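Local coordinates for protein origin of replication complex subunit 1B (Arabidopsis thaliana, PDB 5HH7) that binds origins of replication as part of the origin recognition complex and reads the histone H3 tail through the BAH-PHD cassette present here, at residues Val34-Asp39 with Asp179-Glu184; Gly146-Arg151 with Ile183-Ile188; Arg151-Met156 with Leu174-Asp179; Ser193-Lys198 with Asp208-Cys213. All coordinates share one frame; numbering follows the deposited sequence. Where two conformers were deposited one is given.

Contact 1. Residues Val34-Asp39 with Asp179-Glu184; sequences VKRRED and DFADIE
R37 and E184 form a salt bridge, with R37 NE 2.9 Å from E184 OE2. The N-H points at the oxygen at 151° and arrives on the syn side, tilted out of the carboxylate plane. The oxygen sits at the edge of the guanidinium, yet the two flat groups are turned 79° against each other. R37, which is poorly ordered, has a second acidic partner, E186, which takes NH2. R37 belongs to a type I beta turn from R36 to D39, closed by the bond from D39 N to R36 O. D39 OD2 also accepts from R36 N at 2.9 Å, from above its carboxylate plane. R36 runs across I183 at about a right angle, and its NE lies 3.6 Å from I183 CD1. The bend at chi3 (66°) brings the guanidinium obliquely past this methyl toward A181 CB. W132 adds a cation-pi partner to R36. Deeper in, V34 CG1 meets I183 CG2 at 4.1 Å. The contact seats the loop after strand 31-34 on strand 175-184 of the BAH domain. R36 NE is buried without a polar partner, so the R36 side chain serves here through apolar and cation-pi packing, while R37 supplies the charge pairing.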
# COMPACT_ATOMS: atom_id res chain seq x y z
N VAL A 34 -2.43 -9.09 -0.68
CA VAL A 34 -2.65 -10.53 -0.64
C VAL A 34 -2.79 -11.07 0.78
O VAL A 34 -2.03 -10.71 1.68
CB VAL A 34 -1.52 -11.30 -1.37
CG1 VAL A 34 -1.77 -12.80 -1.30
CG2 VAL A 34 -1.41 -10.84 -2.82
N LYS A 35 -3.78 -11.94 0.96
CA LYS A 35 -3.93 -12.70 2.19
C LYS A 35 -3.65 -14.16 1.89
O LYS A 35 -4.49 -14.86 1.32
CB LYS A 35 -5.36 -12.55 2.73
CG LYS A 35 -5.72 -13.48 3.88
CD LYS A 35 -4.96 -13.13 5.14
CE LYS A 35 -5.85 -13.11 6.37
NZ LYS A 35 -6.29 -14.46 6.84
N ARG A 36 -2.46 -14.62 2.27
CA ARG A 36 -2.05 -15.99 1.95
C ARG A 36 -2.81 -17.03 2.78
O ARG A 36 -3.29 -16.73 3.88
CB ARG A 36 -0.54 -16.15 2.15
CG ARG A 36 0.30 -15.23 1.27
CD ARG A 36 1.79 -15.55 1.36
NE ARG A 36 2.12 -16.87 0.82
CZ ARG A 36 3.35 -17.32 0.64
NH1 ARG A 36 4.39 -16.56 0.96
NH2 ARG A 36 3.56 -18.53 0.13
N ARG A 37 -2.93 -18.23 2.23
CA ARG A 37 -3.67 -19.32 2.87
C ARG A 37 -3.16 -19.60 4.28
O ARG A 37 -3.94 -19.90 5.19
CB ARG A 37 -3.56 -20.60 2.05
CG ARG A 37 -4.26 -20.55 0.71
CD ARG A 37 -5.75 -20.32 0.88
NE ARG A 37 -6.49 -20.68 -0.33
CZ ARG A 37 -7.77 -20.38 -0.54
NH1 ARG A 37 -8.45 -19.70 0.37
NH2 ARG A 37 -8.35 -20.76 -1.67
N GLU A 38 -1.85 -19.50 4.45
CA GLU A 38 -1.20 -19.88 5.70
C GLU A 38 -1.28 -18.78 6.76
O GLU A 38 -0.93 -19.01 7.92
CB GLU A 38 0.26 -20.27 5.44
CG GLU A 38 0.44 -21.40 4.44
CD GLU A 38 0.43 -20.93 2.99
OE1 GLU A 38 0.10 -19.75 2.75
OE2 GLU A 38 0.76 -21.74 2.10
N ASP A 39 -1.73 -17.59 6.36
CA ASP A 39 -1.81 -16.46 7.29
C ASP A 39 -2.78 -16.74 8.44
O ASP A 39 -3.78 -17.44 8.27
CB ASP A 39 -2.22 -15.18 6.55
CG ASP A 39 -1.16 -14.69 5.60
OD1 ASP A 39 -0.02 -15.22 5.63
OD2 ASP A 39 -1.44 -13.75 4.82
N ASP A 179 11.75 -12.38 -4.30
CA ASP A 179 11.03 -13.55 -3.83
C ASP A 179 9.75 -13.70 -4.64
O ASP A 179 8.99 -12.74 -4.79
CB ASP A 179 10.67 -13.40 -2.35
CG ASP A 179 11.86 -13.62 -1.43
OD1 ASP A 179 13.00 -13.69 -1.92
OD2 ASP A 179 11.64 -13.71 -0.20
N PHE A 180 9.50 -14.91 -5.15
CA PHE A 180 8.30 -15.20 -5.93
C PHE A 180 7.54 -16.39 -5.35
O PHE A 180 8.14 -17.26 -4.72
CB PHE A 180 8.65 -15.51 -7.38
CG PHE A 180 9.29 -14.38 -8.13
CD1 PHE A 180 10.64 -14.10 -7.98
CD2 PHE A 180 8.55 -13.62 -9.02
CE1 PHE A 180 11.23 -13.06 -8.68
CE2 PHE A 180 9.14 -12.58 -9.72
CZ PHE A 180 10.48 -12.31 -9.55
N ALA A 181 6.24 -16.44 -5.59
CA ALA A 181 5.43 -17.57 -5.15
C ALA A 181 4.17 -17.74 -6.00
O ALA A 181 3.62 -16.77 -6.51
CB ALA A 181 5.05 -17.41 -3.68
N ASP A 182 3.73 -18.99 -6.13
CA ASP A 182 2.46 -19.29 -6.76
C ASP A 182 1.34 -19.09 -5.75
O ASP A 182 1.35 -19.70 -4.68
CB ASP A 182 2.44 -20.72 -7.31
CG ASP A 182 3.45 -20.94 -8.42
OD1 ASP A 182 4.06 -19.95 -8.87
OD2 ASP A 182 3.62 -22.10 -8.84
N ILE A 183 0.39 -18.25 -6.10
CA ILE A 183 -0.69 -17.87 -5.21
C ILE A 183 -2.02 -17.93 -5.95
O ILE A 183 -2.13 -17.43 -7.07
CB ILE A 183 -0.49 -16.43 -4.69
CG1 ILE A 183 0.77 -16.33 -3.82
CG2 ILE A 183 -1.70 -15.95 -3.91
CD1 ILE A 183 0.62 -16.93 -2.44
N GLU A 184 -3.03 -18.56 -5.35
CA GLU A 184 -4.35 -18.60 -5.95
C GLU A 184 -4.93 -17.19 -6.02
O GLU A 184 -4.78 -16.41 -5.08
CB GLU A 184 -5.28 -19.52 -5.15
CG GLU A 184 -4.89 -20.98 -5.21
CD GLU A 184 -5.36 -21.76 -3.99
OE1 GLU A 184 -5.96 -22.83 -4.16
OE2 GLU A 184 -5.11 -21.29 -2.86

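Contact 2. Residues Gly146-Arg151 with Ile183-Ile188; sequences GVYWIR and IEMECI
W149 and I150 pair with E184 and I183 as antiparallel neighbours in the curled sheet of the BAH domain. The strand gives way to the 3-10 segment 185-187, whose first residue, M185, still bonds to Y148.

Backbone bonds come first. I150 and I183 form the hydrogen-bonded pair, with I150 N to I183 O at 2.8 Å and I183 N to I150 O at 3.0 Å. Two residues along, M185 N donates to Y148 O at 3.0 Å. That donor is tilted 35° from the carbonyl plane. A water also donates to Y148 O and accepts from E186 N, so it joins the strand to the turn.

The aromatic contacts involve W149 and Y148. E184 CG lies over one face of the W149 six-membered ring, 3.5 Å from its centroid, as a CH-pi contact offset toward the rim of the ring system. The two side chains run side by side and point the same way; beyond the ring the carboxylate is held by R37. M185 SD makes an oblique Met-aromatic contact with the Y148 ring, 5.4 Å from its centroid.

Apolar packing gathers round I150. Its chi1 of 61° sets CG1 between the backbone N and the carbonyl carbon, and CG1 meets I183 CB. The CG2 branch takes M185 CG at 3.7 Å, and the side chains cross at about a right angle. F26 covers M185 and I188. At the tip of the isoleucine, I150 CD1 touches I188 CD1 at 4.2 Å.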
# COMPACT_ATOMS: atom_id res chain seq x y z
N GLY A 146 -9.09 -25.97 -13.37
CA GLY A 146 -9.69 -24.73 -13.83
C GLY A 146 -9.48 -23.56 -12.88
O GLY A 146 -10.03 -22.48 -13.10
N VAL A 147 -8.69 -23.76 -11.84
CA VAL A 147 -8.43 -22.72 -10.85
C VAL A 147 -7.43 -21.69 -11.36
O VAL A 147 -6.42 -22.04 -11.97
CB VAL A 147 -7.91 -23.33 -9.53
CG1 VAL A 147 -7.52 -22.24 -8.53
CG2 VAL A 147 -8.95 -24.27 -8.93
N TYR A 148 -7.72 -20.41 -11.13
CA TYR A 148 -6.84 -19.33 -11.54
C TYR A 148 -5.79 -18.99 -10.49
O TYR A 148 -6.07 -18.96 -9.29
CB TYR A 148 -7.64 -18.08 -11.92
CG TYR A 148 -8.25 -18.15 -13.30
CD1 TYR A 148 -9.43 -18.85 -13.53
CD2 TYR A 148 -7.64 -17.54 -14.39
CE1 TYR A 148 -10.00 -18.92 -14.79
CE2 TYR A 148 -8.20 -17.60 -15.66
CZ TYR A 148 -9.37 -18.30 -15.85
OH TYR A 148 -9.93 -18.37 -17.11
N TRP A 149 -4.57 -18.72 -10.95
CA TRP A 149 -3.43 -18.45 -10.09
C TRP A 149 -2.67 -17.24 -10.61
O TRP A 149 -2.83 -16.83 -11.76
CB TRP A 149 -2.46 -19.63 -10.11
CG TRP A 149 -2.92 -20.88 -9.43
CD1 TRP A 149 -3.86 -21.76 -9.87
CD2 TRP A 149 -2.42 -21.41 -8.19
NE1 TRP A 149 -3.99 -22.80 -8.98
CE2 TRP A 149 -3.12 -22.60 -7.94
CE3 TRP A 149 -1.46 -20.97 -7.27
CZ2 TRP A 149 -2.88 -23.38 -6.81
CZ3 TRP A 149 -1.23 -21.74 -6.14
CH2 TRP A 149 -1.94 -22.93 -5.92
N ILE A 150 -1.82 -16.67 -9.75
CA ILE A 150 -0.82 -15.71 -10.19
C ILE A 150 0.55 -16.13 -9.70
O ILE A 150 0.66 -16.89 -8.73
CB ILE A 150 -1.08 -14.28 -9.64
CG1 ILE A 150 -1.03 -14.28 -8.10
CG2 ILE A 150 -2.40 -13.71 -10.15
CD1 ILE A 150 -0.93 -12.90 -7.48
N ARG A 151 1.59 -15.67 -10.37
CA ARG A 151 2.93 -15.72 -9.80
C ARG A 151 3.17 -14.37 -9.14
O ARG A 151 3.25 -13.35 -9.83
CB ARG A 151 3.99 -15.99 -10.87
CG ARG A 151 5.40 -16.15 -10.30
CD ARG A 151 6.39 -16.63 -11.34
NE ARG A 151 7.67 -16.99 -10.75
CZ ARG A 151 8.83 -16.43 -11.05
NH1 ARG A 151 8.88 -15.46 -11.96
NH2 ARG A 151 9.95 -16.83 -10.46
N ILE A 183 0.39 -18.25 -6.10
CA ILE A 183 -0.69 -17.87 -5.21
C ILE A 183 -2.02 -17.93 -5.95
O ILE A 183 -2.13 -17.43 -7.07
CB ILE A 183 -0.49 -16.43 -4.69
CG1 ILE A 183 0.77 -16.33 -3.82
CG2 ILE A 183 -1.70 -15.95 -3.91
CD1 ILE A 183 0.62 -16.93 -2.44
N GLU A 184 -3.03 -18.56 -5.35
CA GLU A 184 -4.35 -18.60 -5.95
C GLU A 184 -4.93 -17.19 -6.02
O GLU A 184 -4.78 -16.41 -5.08
CB GLU A 184 -5.28 -19.52 -5.15
CG GLU A 184 -4.89 -20.98 -5.21
CD GLU A 184 -5.36 -21.76 -3.99
OE1 GLU A 184 -5.96 -22.83 -4.16
OE2 GLU A 184 -5.11 -21.29 -2.86
N MET A 185 -5.60 -16.87 -7.12
CA MET A 185 -6.19 -15.54 -7.29
C MET A 185 -7.25 -15.26 -6.23
O MET A 185 -7.55 -14.11 -5.93
CB MET A 185 -6.78 -15.37 -8.70
CG MET A 185 -5.74 -15.25 -9.80
SD MET A 185 -6.44 -14.59 -11.33
CE MET A 185 -6.67 -12.88 -10.88
N GLU A 186 -7.80 -16.33 -5.67
CA GLU A 186 -8.76 -16.22 -4.57
C GLU A 186 -8.13 -15.54 -3.35
O GLU A 186 -8.84 -14.96 -2.52
CB GLU A 186 -9.26 -17.62 -4.19
CG GLU A 186 -10.35 -17.64 -3.14
CD GLU A 186 -10.65 -19.04 -2.64
OE1 GLU A 186 -10.37 -20.00 -3.38
OE2 GLU A 186 -11.16 -19.17 -1.50
N CYS A 187 -6.81 -15.59 -3.26
CA CYS A 187 -6.10 -14.99 -2.12
C CYS A 187 -5.85 -13.50 -2.28
O CYS A 187 -5.40 -12.83 -1.35
CB CYS A 187 -4.77 -15.72 -1.89
SG CYS A 187 -4.96 -17.45 -1.45
N ILE A 188 -6.12 -12.97 -3.47
CA ILE A 188 -5.99 -11.53 -3.71
C ILE A 188 -7.12 -10.79 -3.02
O ILE A 188 -8.29 -11.15 -3.18
CB ILE A 188 -6.03 -11.20 -5.21
CG1 ILE A 188 -4.83 -11.82 -5.93
CG2 ILE A 188 -6.07 -9.69 -5.43
CD1 ILE A 188 -4.91 -11.71 -7.45
O HOH W 1 -8.11 -18.93 -7.24

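Contact 3. Residues Arg151-Met156 with Leu174-Asp179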
# COMPACT_ATOMS: atom_id res chain seq x y z
N ARG A 151 1.59 -15.67 -10.37
CA ARG A 151 2.93 -15.72 -9.80
C ARG A 151 3.17 -14.37 -9.14
O ARG A 151 3.25 -13.35 -9.83
CB ARG A 151 3.99 -15.99 -10.87
CG ARG A 151 5.40 -16.15 -10.30
CD ARG A 151 6.39 -16.63 -11.34
NE ARG A 151 7.67 -16.99 -10.75
CZ ARG A 151 8.83 -16.43 -11.05
NH1 ARG A 151 8.88 -15.46 -11.96
NH2 ARG A 151 9.95 -16.83 -10.46
N ALA A 152 3.25 -14.36 -7.82
CA ALA A 152 3.41 -13.12 -7.08
C ALA A 152 4.87 -12.79 -6.86
O ALA A 152 5.66 -13.66 -6.50
CB ALA A 152 2.69 -13.22 -5.74
N ARG A 153 5.24 -11.53 -7.09
CA ARG A 153 6.55 -11.03 -6.72
C ARG A 153 6.36 -10.14 -5.51
O ARG A 153 5.78 -9.05 -5.61
CB ARG A 153 7.20 -10.25 -7.86
CG ARG A 153 8.65 -9.85 -7.58
CD ARG A 153 9.27 -9.06 -8.73
NE ARG A 153 10.63 -8.64 -8.42
CZ ARG A 153 11.40 -7.91 -9.22
NH1 ARG A 153 10.93 -7.51 -10.40
NH2 ARG A 153 12.62 -7.57 -8.85
N TRP A 154 6.84 -10.60 -4.35
CA TRP A 154 6.51 -9.97 -3.08
C TRP A 154 7.17 -8.61 -2.86
O TRP A 154 8.35 -8.43 -3.13
CB TRP A 154 6.89 -10.89 -1.91
CG TRP A 154 6.18 -12.21 -1.92
CD1 TRP A 154 6.75 -13.45 -2.04
CD2 TRP A 154 4.77 -12.44 -1.79
NE1 TRP A 154 5.79 -14.42 -1.99
CE2 TRP A 154 4.56 -13.83 -1.84
CE3 TRP A 154 3.67 -11.59 -1.64
CZ2 TRP A 154 3.29 -14.40 -1.75
CZ3 TRP A 154 2.40 -12.16 -1.55
CH2 TRP A 154 2.23 -13.55 -1.60
N TYR A 155 6.38 -7.67 -2.35
CA TYR A 155 6.94 -6.46 -1.77
C TYR A 155 7.32 -6.80 -0.33
O TYR A 155 6.88 -7.82 0.22
CB TYR A 155 5.93 -5.31 -1.79
CG TYR A 155 5.71 -4.69 -3.16
CD1 TYR A 155 6.62 -3.77 -3.68
CD2 TYR A 155 4.60 -5.03 -3.93
CE1 TYR A 155 6.43 -3.20 -4.93
CE2 TYR A 155 4.40 -4.46 -5.19
CZ TYR A 155 5.32 -3.54 -5.68
OH TYR A 155 5.14 -2.97 -6.92
N MET A 156 8.13 -5.94 0.27
CA MET A 156 8.52 -6.11 1.66
C MET A 156 8.64 -4.74 2.33
O MET A 156 9.21 -3.82 1.76
CB MET A 156 9.84 -6.87 1.77
CG MET A 156 10.40 -6.99 3.19
SD MET A 156 11.94 -7.94 3.27
CE MET A 156 11.33 -9.60 2.97
N LEU A 174 7.88 0.77 0.15
CA LEU A 174 8.04 -0.67 0.04
C LEU A 174 9.28 -0.98 -0.80
O LEU A 174 9.70 -0.15 -1.61
CB LEU A 174 6.83 -1.29 -0.66
CG LEU A 174 5.46 -1.01 -0.04
CD1 LEU A 174 4.35 -1.55 -0.94
CD2 LEU A 174 5.37 -1.62 1.36
N TYR A 175 9.84 -2.16 -0.61
CA TYR A 175 10.88 -2.68 -1.50
C TYR A 175 10.29 -3.83 -2.30
O TYR A 175 9.52 -4.63 -1.76
CB TYR A 175 12.06 -3.21 -0.69
CG TYR A 175 12.74 -2.20 0.19
CD1 TYR A 175 13.04 -0.92 -0.29
CD2 TYR A 175 13.08 -2.51 1.49
CE1 TYR A 175 13.66 0.01 0.52
CE2 TYR A 175 13.71 -1.58 2.31
CZ TYR A 175 14.00 -0.32 1.82
OH TYR A 175 14.62 0.59 2.63
N LEU A 176 10.65 -3.93 -3.57
CA LEU A 176 10.24 -5.06 -4.39
C LEU A 176 11.31 -6.16 -4.32
O LEU A 176 12.42 -5.98 -4.80
CB LEU A 176 10.02 -4.64 -5.84
CG LEU A 176 9.45 -5.74 -6.74
CD1 LEU A 176 8.18 -6.31 -6.14
CD2 LEU A 176 9.19 -5.21 -8.15
N THR A 177 10.97 -7.29 -3.71
CA THR A 177 11.96 -8.34 -3.52
C THR A 177 12.12 -9.19 -4.77
O THR A 177 11.40 -9.02 -5.76
CB THR A 177 11.57 -9.28 -2.37
OG1 THR A 177 10.50 -10.13 -2.78
CG2 THR A 177 11.15 -8.48 -1.15
N ASN A 178 13.09 -10.10 -4.72
CA ASN A 178 13.23 -11.12 -5.74
C ASN A 178 12.70 -12.45 -5.24
O ASN A 178 13.13 -13.52 -5.68
CB ASN A 178 14.70 -11.24 -6.17
CG ASN A 178 15.21 -9.98 -6.83
OD1 ASN A 178 14.48 -9.31 -7.57
ND2 ASN A 178 16.47 -9.63 -6.57
N ASP A 179 11.75 -12.38 -4.30
CA ASP A 179 11.03 -13.55 -3.83
C ASP A 179 9.75 -13.70 -4.64
O ASP A 179 8.99 -12.74 -4.79
CB ASP A 179 10.67 -13.40 -2.35
CG ASP A 179 11.86 -13.62 -1.43
OD1 ASP A 179 13.00 -13.69 -1.92
OD2 ASP A 179 11.64 -13.71 -0.20
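This is an antiparallel strand pair of the BAH sheet, ending at a corner of the chain at N178. M156 and Y175 form the hydrogen-bonded pair, with M156 N to Y175 O at 2.8 Å and Y175 N back to M156 O. W154 O accepts twice, from T177 N at 2.9 Å and from T177 OG1 at 2.8 Å. The hydroxyl comes in tilted 29° from the carbonyl plane. T177 OG1 also accepts from D179 N, two residues on, which makes an ST turn. Chi1 of 74° sets OG1 between the backbone N and the carbonyl carbon, where it can serve both bonds. Past the corner, D179 O takes W154 N, so strand 148-156 stays bonded on both sides of the bend.

R153 reaches out fully extended across L176. Its NE donates to T177 O at 2.8 Å, in the guanidinium plane. NH2 makes a weak bond to N178 OD1 and a salt bridge to E216, while N178 ND2 bonds to D218. L176 CD2 lies over one face of the guanidinium, 3.5 Å above the plane. The other methyl, L176 CD1, sits over the face of the Y155 ring as a CH-pi contact, 3.9 Å from the centroid. L174 CB approaches the same ring obliquely. The Y155 hydroxyl bonds to D31. M156 CB packs on T177 CG2 at 3.6 Å.

Contact 4. Residues Ser193-Lys198 with Asp208-Cys213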
# COMPACT_ATOMS: atom_id res chain seq x y z
N SER A 193 -1.84 0.76 -5.19
CA SER A 193 -1.12 1.50 -6.22
C SER A 193 0.29 1.84 -5.77
O SER A 193 0.49 2.66 -4.87
CB SER A 193 -1.89 2.76 -6.61
OG SER A 193 -1.36 3.31 -7.81
N VAL A 194 1.27 1.20 -6.40
CA VAL A 194 2.67 1.41 -6.03
C VAL A 194 3.35 2.34 -7.03
O VAL A 194 3.37 2.05 -8.23
CB VAL A 194 3.43 0.08 -5.96
CG1 VAL A 194 4.87 0.32 -5.58
CG2 VAL A 194 2.77 -0.85 -4.95
N LYS A 195 3.89 3.44 -6.54
CA LYS A 195 4.42 4.49 -7.40
C LYS A 195 5.94 4.53 -7.39
O LYS A 195 6.57 4.34 -6.35
CB LYS A 195 3.89 5.86 -6.95
CG LYS A 195 2.37 5.95 -6.86
CD LYS A 195 1.73 5.89 -8.23
CE LYS A 195 0.22 6.05 -8.14
NZ LYS A 195 -0.43 6.00 -9.48
N CYS A 196 6.53 4.80 -8.55
CA CYS A 196 7.95 5.08 -8.64
C CYS A 196 8.18 6.47 -8.04
O CYS A 196 7.22 7.24 -7.90
CB CYS A 196 8.42 5.02 -10.10
SG CYS A 196 7.83 6.37 -11.13
N PRO A 197 9.43 6.81 -7.68
CA PRO A 197 9.69 8.09 -7.01
C PRO A 197 9.19 9.29 -7.80
O PRO A 197 8.71 10.25 -7.20
CB PRO A 197 11.22 8.13 -6.94
CG PRO A 197 11.64 6.74 -6.96
CD PRO A 197 10.66 6.00 -7.82
N LYS A 198 9.31 9.23 -9.12
CA LYS A 198 8.91 10.35 -9.97
C LYS A 198 7.42 10.66 -9.90
O LYS A 198 6.99 11.76 -10.26
CB LYS A 198 9.30 10.08 -11.43
CG LYS A 198 10.52 10.85 -11.91
CD LYS A 198 11.72 10.64 -11.01
CE LYS A 198 12.99 11.20 -11.66
NZ LYS A 198 13.28 10.57 -12.98
N ASP A 208 -5.73 5.96 0.36
CA ASP A 208 -5.02 5.22 1.39
C ASP A 208 -4.11 4.12 0.85
O ASP A 208 -3.22 3.64 1.56
CB ASP A 208 -6.03 4.60 2.36
CG ASP A 208 -5.42 4.23 3.69
OD1 ASP A 208 -4.54 4.99 4.15
OD2 ASP A 208 -5.81 3.20 4.27
N ASP A 209 -4.33 3.72 -0.39
CA ASP A 209 -3.66 2.54 -0.92
C ASP A 209 -2.51 2.88 -1.86
O ASP A 209 -2.19 2.12 -2.78
CB ASP A 209 -4.69 1.63 -1.60
CG ASP A 209 -5.80 1.23 -0.65
OD1 ASP A 209 -5.48 0.64 0.41
OD2 ASP A 209 -6.98 1.54 -0.92
N VAL A 210 -1.87 4.02 -1.61
CA VAL A 210 -0.76 4.49 -2.42
C VAL A 210 0.56 4.28 -1.70
O VAL A 210 0.73 4.69 -0.55
CB VAL A 210 -0.92 5.98 -2.77
CG1 VAL A 210 0.32 6.51 -3.49
CG2 VAL A 210 -2.17 6.19 -3.62
N PHE A 211 1.51 3.63 -2.38
CA PHE A 211 2.81 3.36 -1.79
C PHE A 211 3.94 3.80 -2.70
O PHE A 211 3.75 3.99 -3.90
CB PHE A 211 2.95 1.87 -1.46
CG PHE A 211 1.87 1.35 -0.57
CD1 PHE A 211 1.98 1.46 0.81
CD2 PHE A 211 0.72 0.78 -1.10
CE1 PHE A 211 0.97 1.00 1.64
CE2 PHE A 211 -0.29 0.32 -0.28
CZ PHE A 211 -0.17 0.43 1.09
N LEU A 212 5.12 3.95 -2.11
CA LEU A 212 6.32 4.30 -2.85
C LEU A 212 7.21 3.08 -2.99
O LEU A 212 7.42 2.35 -2.01
CB LEU A 212 7.09 5.38 -2.09
CG LEU A 212 8.55 5.58 -2.52
CD1 LEU A 212 8.63 6.23 -3.88
CD2 LEU A 212 9.33 6.40 -1.48
N CYS A 213 7.71 2.83 -4.19
CA CYS A 213 8.77 1.84 -4.37
C CYS A 213 9.82 2.33 -5.35
O CYS A 213 9.53 2.55 -6.53
CB CYS A 213 8.22 0.50 -4.85
SG CYS A 213 9.50 -0.78 -4.97
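S193 to K195 run parallel to V210 to L212, with the short strand axes 4.5 Å apart and 31° from parallel. S193 N gives to D209 O at 2.8 Å, and S193 O takes F211 N. K195 N then gives to F211 O at 2.7 Å, and K195 O takes C213 N. Among the side chains, V194 and F211 share one face of the sheet. V194 CG1, anti to its own backbone N (chi1 180°), presses on C213 CB at 3.4 Å, tighter than usual for two carbons. Strand 188-195, helix 197-200 and strand 210-218 form a beta-alpha-beta unit, which accounts for the parallel direction. On the face of S193, K195, V210 and L212, K195 CG meets V210 CG1 at 4.0 Å, while the bend at chi2 (-69°) carries the rest of the lysine away. L212 CD1 reaches past K195 O to P197 CA at 3.8 Å. F200 of the helix covers K195, V210 and L212, and the F211 ring packs against helix 122-127 and Y33. D208 ends the H3-binding region, and its backbone N bonds to the bound peptide; D209 makes a salt bridge to R190 and a hydrogen bond to Y33, and packs on a basic side chain of the peptide.

Overall arrangement
From the N terminus, contact 1 opens first, at the end of strand 31-34. It spans the PHD finger and closes on the end of strand 175-184. Contact 2 opens at 146-151 and closes on the same stretch, sharing I183 and E184 with contact 1. Contact 3 continues the pairing of strands 148-156 and 175-184 and lies within both larger loops. It shares R151 with contact 2 and D179 with contact 1. Contact 4 follows in series and joins strand 188-195 to 210-218. It touches contact 3 at L174 and L212, but contacts 1 and 2 stay about 10 and 11 Å away at their nearest atoms. Together they tie the BAH sheet to the H3-binding region.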